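Local structure of anthrone oxidase-like protein (Streptomyces ambofaciens, 5F9P) at residues 10-15 with 61-66; 97-102 with 160-165; 133-138 with 172-177. The protein is a carbon-carbon bond cleaving oxygenase of atypical angucycline biosynthesis, linked to oxidative opening of ring B and probably acting as a monooxygenase. One frame throughout, in Å; residues are numbered along the deposited sequence.

Interaction 1: 10-15 with 61-66; sequences LTVLNL and IQWRSG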
# COMPACT_ATOMS: atom_id res chain seq x y z
N LEU A 10 -3.07 11.60 -6.90
CA LEU A 10 -2.12 10.52 -7.13
C LEU A 10 -1.91 9.72 -5.85
O LEU A 10 -1.69 10.29 -4.77
CB LEU A 10 -0.80 11.12 -7.62
CG LEU A 10 0.34 10.15 -7.91
CD1 LEU A 10 -0.00 9.27 -9.10
CD2 LEU A 10 1.63 10.92 -8.16
N THR A 11 -1.98 8.40 -5.96
CA THR A 11 -1.73 7.54 -4.81
C THR A 11 -0.34 6.93 -4.90
O THR A 11 -0.04 6.16 -5.81
CB THR A 11 -2.80 6.44 -4.67
OG1 THR A 11 -4.07 7.04 -4.41
CG2 THR A 11 -2.45 5.53 -3.50
N VAL A 12 0.51 7.27 -3.93
CA VAL A 12 1.89 6.84 -3.95
C VAL A 12 2.16 5.84 -2.82
O VAL A 12 1.88 6.12 -1.65
CB VAL A 12 2.86 8.04 -3.84
CG1 VAL A 12 4.30 7.58 -3.67
CG2 VAL A 12 2.73 8.94 -5.07
N LEU A 13 2.66 4.66 -3.19
CA LEU A 13 3.09 3.67 -2.20
C LEU A 13 4.59 3.46 -2.25
O LEU A 13 5.14 3.04 -3.26
CB LEU A 13 2.36 2.34 -2.39
CG LEU A 13 0.93 2.30 -1.83
CD1 LEU A 13 0.04 3.38 -2.45
CD2 LEU A 13 0.33 0.93 -2.06
N ASN A 14 5.25 3.79 -1.14
CA ASN A 14 6.68 3.58 -0.99
C ASN A 14 6.90 2.29 -0.21
O ASN A 14 6.57 2.19 0.97
CB ASN A 14 7.34 4.76 -0.28
CG ASN A 14 7.23 6.05 -1.06
OD1 ASN A 14 6.90 6.05 -2.24
ND2 ASN A 14 7.53 7.17 -0.40
N LEU A 15 7.45 1.30 -0.90
CA LEU A 15 7.63 -0.04 -0.36
C LEU A 15 9.10 -0.31 -0.08
O LEU A 15 9.95 -0.17 -0.96
CB LEU A 15 7.10 -1.06 -1.36
CG LEU A 15 7.38 -2.54 -1.03
CD1 LEU A 15 6.66 -2.93 0.25
CD2 LEU A 15 6.95 -3.42 -2.20
N ILE A 61 0.76 7.05 0.56
CA ILE A 61 0.85 8.52 0.48
C ILE A 61 -0.09 9.12 -0.56
O ILE A 61 -0.17 8.62 -1.69
CB ILE A 61 2.29 8.96 0.15
CG1 ILE A 61 3.28 8.31 1.13
CG2 ILE A 61 2.41 10.49 0.16
CD1 ILE A 61 4.75 8.61 0.83
N GLN A 62 -0.78 10.19 -0.19
CA GLN A 62 -1.66 10.89 -1.12
C GLN A 62 -1.07 12.23 -1.57
O GLN A 62 -0.62 13.03 -0.74
CB GLN A 62 -3.03 11.09 -0.47
CG GLN A 62 -3.72 9.78 -0.17
CD GLN A 62 -5.03 9.96 0.56
OE1 GLN A 62 -5.13 10.77 1.49
NE2 GLN A 62 -6.05 9.21 0.14
N TRP A 63 -1.07 12.45 -2.88
CA TRP A 63 -0.49 13.65 -3.49
C TRP A 63 -1.52 14.26 -4.44
O TRP A 63 -2.20 13.54 -5.17
CB TRP A 63 0.77 13.29 -4.30
CG TRP A 63 2.03 13.11 -3.49
CD1 TRP A 63 2.55 11.93 -3.04
CD2 TRP A 63 2.93 14.14 -3.07
NE1 TRP A 63 3.71 12.17 -2.35
CE2 TRP A 63 3.97 13.51 -2.35
CE3 TRP A 63 2.97 15.54 -3.22
CZ2 TRP A 63 5.03 14.22 -1.79
CZ3 TRP A 63 4.02 16.24 -2.66
CH2 TRP A 63 5.04 15.58 -1.95
N ARG A 64 -1.63 15.59 -4.44
CA ARG A 64 -2.59 16.26 -5.32
C ARG A 64 -2.33 15.90 -6.80
O ARG A 64 -3.25 15.60 -7.53
CB ARG A 64 -2.53 17.77 -5.11
CG ARG A 64 -3.52 18.56 -5.94
CD ARG A 64 -3.38 20.05 -5.69
NE ARG A 64 -2.00 20.51 -5.83
CZ ARG A 64 -1.59 21.75 -5.56
NH1 ARG A 64 -2.47 22.66 -5.14
NH2 ARG A 64 -0.32 22.08 -5.71
N SER A 65 -1.06 15.90 -7.21
CA SER A 65 -0.70 15.60 -8.60
C SER A 65 0.75 15.13 -8.71
O SER A 65 1.55 15.35 -7.79
CB SER A 65 -0.88 16.85 -9.47
OG SER A 65 0.09 17.81 -9.11
N GLY A 66 1.09 14.50 -9.83
CA GLY A 66 2.46 14.05 -10.06
C GLY A 66 3.46 15.19 -10.07
O GLY A 66 4.61 15.04 -9.67
O HOH W 1 -5.97 7.67 -2.20
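Val12 lays its CG2 methyl against the pyrrole side of the Trp63 indole, with CG2 3.6 Å from CD1 and the approach oblique to the ring. CG2 gets there because it stands beside its own backbone N, the other methyl, CG1, being anti to that N (chi1 172°). The two residues belong to neighbouring antiparallel strands of a closed eight-stranded barrel of the alpha+beta barrel type. Leu10-Trp63 and Val12-Ile61 are hydrogen-bonded pairs, with the non-hydrogen-bonded pair Thr11-Gln62 between them. Each hydrogen-bonded pair is tied in both directions: Leu10 N gives to Trp63 O at 2.7 Å and Trp63 N returns a bond to Leu10 O at 2.9 Å, while Val12 N to Ile61 O, also 2.7 Å, is nearly straight at 169°.

Leu10, Val12, Ile61 and Trp63 share one face of the sheet, where Leu69 of helix 66-74 packs on Leu10 and Trp63, and Trp43 meets the indole edge-to-face. On the same face, CD2 of Leu10 comes 3.8 Å from CA of Gly66, where the chain turns from the strand into that helix. Further along, CD1 of Ile61 touches the amide nitrogen ND2 of Asn14 at 3.4 Å, the two side chains crossing obliquely.

Thr11 and Gln62 occupy the other face. The Gln62 amide has three polar partners: OE1 bonds to Ser45 OG and NE2 to Ile2 O, and one water joins NE2, 2.8 Å away, to Thr11 OG1, 3.0 Å away.

Interaction 2: 97-102 with 160-165; sequences QNEVAH and VLKGLR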
# COMPACT_ATOMS: atom_id res chain seq x y z
N GLN A 97 3.78 4.86 -8.19
CA GLN A 97 2.71 5.82 -8.41
C GLN A 97 1.50 5.12 -9.01
O GLN A 97 1.63 4.38 -9.99
CB GLN A 97 3.19 6.96 -9.33
CG GLN A 97 4.49 7.60 -8.85
CD GLN A 97 5.03 8.64 -9.83
OE1 GLN A 97 4.26 9.34 -10.48
NE2 GLN A 97 6.34 8.73 -9.94
N ASN A 98 0.33 5.35 -8.43
CA ASN A 98 -0.87 4.60 -8.77
C ASN A 98 -2.10 5.47 -8.87
O ASN A 98 -2.14 6.59 -8.36
CB ASN A 98 -1.17 3.56 -7.69
CG ASN A 98 0.07 2.85 -7.22
OD1 ASN A 98 0.46 1.83 -7.77
ND2 ASN A 98 0.71 3.41 -6.20
N GLU A 99 -3.13 4.92 -9.49
CA GLU A 99 -4.47 5.47 -9.37
C GLU A 99 -5.34 4.39 -8.75
O GLU A 99 -5.05 3.20 -8.87
CB GLU A 99 -5.02 5.93 -10.71
CG GLU A 99 -5.29 4.82 -11.69
CD GLU A 99 -5.67 5.36 -13.08
OE1 GLU A 99 -6.05 4.55 -13.95
OE2 GLU A 99 -5.59 6.60 -13.28
N VAL A 100 -6.39 4.81 -8.05
CA VAL A 100 -7.28 3.86 -7.40
C VAL A 100 -8.22 3.30 -8.45
O VAL A 100 -8.88 4.06 -9.15
CB VAL A 100 -8.08 4.55 -6.27
CG1 VAL A 100 -9.11 3.57 -5.69
CG2 VAL A 100 -7.13 5.05 -5.19
N ALA A 101 -8.26 1.98 -8.60
CA ALA A 101 -9.09 1.39 -9.63
C ALA A 101 -10.44 0.93 -9.07
O ALA A 101 -11.46 0.95 -9.75
CB ALA A 101 -8.37 0.23 -10.33
N HIS A 102 -10.44 0.51 -7.81
CA HIS A 102 -11.62 -0.12 -7.25
C HIS A 102 -11.55 -0.12 -5.72
O HIS A 102 -10.47 -0.28 -5.15
CB HIS A 102 -11.71 -1.56 -7.78
CG HIS A 102 -12.98 -2.25 -7.41
ND1 HIS A 102 -14.14 -2.14 -8.16
CD2 HIS A 102 -13.28 -3.08 -6.38
CE1 HIS A 102 -15.09 -2.87 -7.60
NE2 HIS A 102 -14.59 -3.46 -6.53
N VAL A 160 -8.00 -1.66 -4.82
CA VAL A 160 -7.20 -2.15 -5.94
C VAL A 160 -6.61 -0.96 -6.65
O VAL A 160 -7.33 -0.05 -7.05
CB VAL A 160 -8.05 -2.97 -6.95
CG1 VAL A 160 -7.20 -3.44 -8.14
CG2 VAL A 160 -8.71 -4.16 -6.25
N LEU A 161 -5.29 -0.94 -6.79
CA LEU A 161 -4.62 0.16 -7.46
C LEU A 161 -4.01 -0.27 -8.79
O LEU A 161 -3.46 -1.38 -8.91
CB LEU A 161 -3.52 0.74 -6.58
CG LEU A 161 -3.88 1.06 -5.13
CD1 LEU A 161 -2.63 1.51 -4.36
CD2 LEU A 161 -4.91 2.15 -5.12
N LYS A 162 -4.11 0.61 -9.77
CA LYS A 162 -3.45 0.43 -11.06
C LYS A 162 -2.12 1.17 -11.06
O LYS A 162 -2.08 2.38 -10.83
CB LYS A 162 -4.32 1.00 -12.18
CG LYS A 162 -3.66 0.92 -13.56
CD LYS A 162 -4.49 1.65 -14.63
CE LYS A 162 -3.85 1.52 -16.01
NZ LYS A 162 -4.62 2.21 -17.08
N GLY A 163 -1.04 0.45 -11.31
CA GLY A 163 0.27 1.04 -11.34
C GLY A 163 0.41 1.95 -12.55
O GLY A 163 0.13 1.52 -13.68
N LEU A 164 0.85 3.19 -12.32
CA LEU A 164 1.09 4.17 -13.38
C LEU A 164 2.55 4.19 -13.84
O LEU A 164 2.84 4.20 -15.04
CB LEU A 164 0.69 5.57 -12.91
CG LEU A 164 -0.81 5.72 -12.66
CD1 LEU A 164 -1.18 7.19 -12.44
CD2 LEU A 164 -1.59 5.13 -13.84
N ARG A 165 3.46 4.20 -12.88
CA ARG A 165 4.89 4.24 -13.14
C ARG A 165 5.58 4.08 -11.79
O ARG A 165 4.94 4.21 -10.75
CB ARG A 165 5.27 5.58 -13.79
CG ARG A 165 5.06 6.78 -12.89
CD ARG A 165 5.15 8.08 -13.68
NE ARG A 165 4.03 8.25 -14.59
CZ ARG A 165 2.84 8.74 -14.25
NH1 ARG A 165 2.60 9.11 -12.99
NH2 ARG A 165 1.87 8.84 -15.15
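Two classic beta bulges bracket this antiparallel pairing, in which strands 92-105 and 155-167 meet in the barrel wall. At one bulge Ala101 and His102 both face Val160, whose O accepts from Ala101 N (2.7 Å) and His102 N (3.3 Å); the return bond from Val160 N to His102 O is almost straight (172°). At the other, Leu164 N bonds to Gln97 O at 2.7 Å, with a weak second bond from Arg165 N. Between them Glu99 and Lys162 are joined by two backbone hydrogen bonds, N to O in each direction.

Arg165 bends back across Gln97 at chi3 (69°), CG 3.6 Å from Gln97 CD, and its guanidinium edge gives NH1 to Gln97 OE1 at 3.0 Å. The acceptor lies in the guanidinium plane, but the donor sits 41° above the amide plane. Glu99 and Lys162 run side by side in the same direction; OE1 touches Lys162 CD at 3.4 Å, while NZ is 4.2 Å from OE1, too far for a salt bridge.

On the other face CG2 of Val100 packs on CD2 of Leu161 (3.7 Å). Asn98 gives ND2 to Thr11 O, whereas its buried OD1 has no polar partner in the model. Such register shifts add twist to antiparallel strands, consistent with the strongly bent sheet of a closed alpha+beta barrel.

Interaction 3: 133-138 with 172-177; sequences QGQDEA and AFVISY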
# COMPACT_ATOMS: atom_id res chain seq x y z
N GLN A 133 -0.37 -6.68 -21.77
CA GLN A 133 -1.59 -7.19 -22.37
C GLN A 133 -2.66 -7.50 -21.31
O GLN A 133 -3.84 -7.24 -21.51
CB GLN A 133 -1.30 -8.44 -23.21
CG GLN A 133 -2.49 -8.95 -24.03
CD GLN A 133 -2.77 -8.11 -25.28
OE1 GLN A 133 -1.86 -7.55 -25.88
NE2 GLN A 133 -4.04 -8.06 -25.70
N GLY A 134 -2.24 -8.05 -20.17
CA GLY A 134 -3.20 -8.53 -19.18
C GLY A 134 -3.53 -7.60 -18.02
O GLY A 134 -4.25 -7.99 -17.11
N GLN A 135 -3.04 -6.37 -18.03
CA GLN A 135 -3.27 -5.47 -16.91
C GLN A 135 -4.76 -5.23 -16.57
O GLN A 135 -5.16 -5.33 -15.40
CB GLN A 135 -2.55 -4.13 -17.09
CG GLN A 135 -2.60 -3.27 -15.83
CD GLN A 135 -1.83 -1.96 -15.96
OE1 GLN A 135 -0.97 -1.65 -15.14
NE2 GLN A 135 -2.17 -1.17 -16.97
N ASP A 136 -5.57 -4.93 -17.59
CA ASP A 136 -6.98 -4.65 -17.34
C ASP A 136 -7.70 -5.88 -16.82
O ASP A 136 -8.62 -5.79 -16.00
CB ASP A 136 -7.69 -4.16 -18.60
CG ASP A 136 -7.27 -2.76 -18.99
OD1 ASP A 136 -6.89 -1.97 -18.10
OD2 ASP A 136 -7.34 -2.45 -20.20
N GLU A 137 -7.28 -7.04 -17.30
CA GLU A 137 -7.83 -8.29 -16.83
C GLU A 137 -7.55 -8.46 -15.32
O GLU A 137 -8.44 -8.78 -14.54
CB GLU A 137 -7.20 -9.44 -17.63
CG GLU A 137 -7.47 -10.83 -17.08
CD GLU A 137 -8.89 -11.29 -17.32
OE1 GLU A 137 -9.71 -10.48 -17.82
OE2 GLU A 137 -9.19 -12.47 -17.02
N ALA A 138 -6.30 -8.23 -14.93
CA ALA A 138 -5.91 -8.30 -13.53
C ALA A 138 -6.75 -7.37 -12.65
O ALA A 138 -7.20 -7.75 -11.58
CB ALA A 138 -4.43 -7.97 -13.37
N ALA A 172 4.46 -3.28 -16.18
CA ALA A 172 3.13 -3.01 -15.66
C ALA A 172 2.95 -3.68 -14.30
O ALA A 172 3.53 -4.73 -14.04
CB ALA A 172 2.08 -3.49 -16.63
N PHE A 173 2.14 -3.07 -13.44
CA PHE A 173 1.87 -3.68 -12.14
C PHE A 173 0.52 -3.23 -11.57
O PHE A 173 -0.01 -2.18 -11.94
CB PHE A 173 3.01 -3.38 -11.16
CG PHE A 173 3.12 -1.94 -10.78
CD1 PHE A 173 3.80 -1.04 -11.60
CD2 PHE A 173 2.56 -1.47 -9.61
CE1 PHE A 173 3.90 0.31 -11.26
CE2 PHE A 173 2.65 -0.13 -9.25
CZ PHE A 173 3.32 0.76 -10.08
N VAL A 174 -0.05 -4.06 -10.70
CA VAL A 174 -1.27 -3.68 -10.00
C VAL A 174 -1.08 -4.07 -8.55
O VAL A 174 -0.18 -4.83 -8.22
CB VAL A 174 -2.52 -4.37 -10.54
CG1 VAL A 174 -2.70 -4.06 -12.01
CG2 VAL A 174 -2.44 -5.88 -10.32
N ILE A 175 -1.93 -3.53 -7.69
CA ILE A 175 -1.74 -3.72 -6.26
C ILE A 175 -3.05 -4.06 -5.61
O ILE A 175 -4.10 -3.49 -5.95
CB ILE A 175 -1.16 -2.45 -5.59
CG1 ILE A 175 0.33 -2.33 -5.94
CG2 ILE A 175 -1.38 -2.48 -4.07
CD1 ILE A 175 0.93 -0.99 -5.57
N SER A 176 -2.99 -5.00 -4.68
CA SER A 176 -4.12 -5.37 -3.85
C SER A 176 -3.82 -4.93 -2.42
O SER A 176 -2.80 -5.34 -1.85
CB SER A 176 -4.28 -6.90 -3.88
OG SER A 176 -5.30 -7.30 -2.98
N TYR A 177 -4.69 -4.13 -1.84
CA TYR A 177 -4.48 -3.63 -0.47
C TYR A 177 -5.77 -3.86 0.31
O TYR A 177 -6.79 -3.24 0.00
CB TYR A 177 -4.12 -2.14 -0.52
CG TYR A 177 -3.94 -1.43 0.81
CD1 TYR A 177 -5.03 -0.98 1.54
CD2 TYR A 177 -2.66 -1.19 1.33
CE1 TYR A 177 -4.87 -0.32 2.76
CE2 TYR A 177 -2.49 -0.53 2.53
CZ TYR A 177 -3.59 -0.10 3.24
OH TYR A 177 -3.40 0.56 4.45
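Val174 receives the helix through both of its methyl groups. CG1 lies 3.9 Å from CG of Gln135, and CG2 lies 4.2 Å from CB of Ala138, so the valine meets two residues three positions apart on the same helix. The Gln135 and Val174 side chains overlap in antiparallel fashion, each passing the other's flank. The glutamine chain is extended, with CG anti to the backbone N (chi1 -171°), which sends it across to the strand, where CD comes 4.3 Å from CB of Ala172. The contact is small, burying 177 Å² over both sides, and its clear interactions are apolar.

The next shell explains the placement. Leu139 and Leu142 also rest on Val174, so positions 135, 138, 139 and 142 make one continuous helix face against the strand. Helix 135-142 lies in a beta-alpha-beta crossover: it leads from strand 122-130 to the parallel strand 155-167, and strand 172-180 runs antiparallel between those two. Gly134 is the N-cap residue, and its O accepts from Ala138 N at 3.0 Å in the first turn.

On the strand, backbone bonds tie Ala172 to Val130 and Val174 to Phe128 along one edge. The CB of Phe173 points away from the helix, and the side chains of Phe173 and Ile175 pack on Met96 and Asn98 of strand 92-105. At the far end of the segment, the Tyr177 hydroxyl bonds to His49 NE2.

In the fold
All three interactions reach the same barrel sheet, interaction 3 through strand 172-180 with a helix packed on it. Interactions 1 and 2, with centres about 10 Å apart, are joined where Thr11 O lies 2.8 Å from Asn98 N, probably a hydrogen bond. Interactions 2 and 3, about 9 Å between centres, meet along neighbouring strands, with Gly163 N 2.9 Å from Phe173 O, again probably bonded. Interactions 1 and 3 are about 18 Å apart between centres, yet Leu13 bridges them: its CD2 is 4.0 Å from Ile175 CD1, and its CD1 is 3.8 Å from Leu161 CD1 of interaction 2. The glycerol bonded to Ser176 OG probably comes from the crystallisation liquor and does not by itself mark an active site.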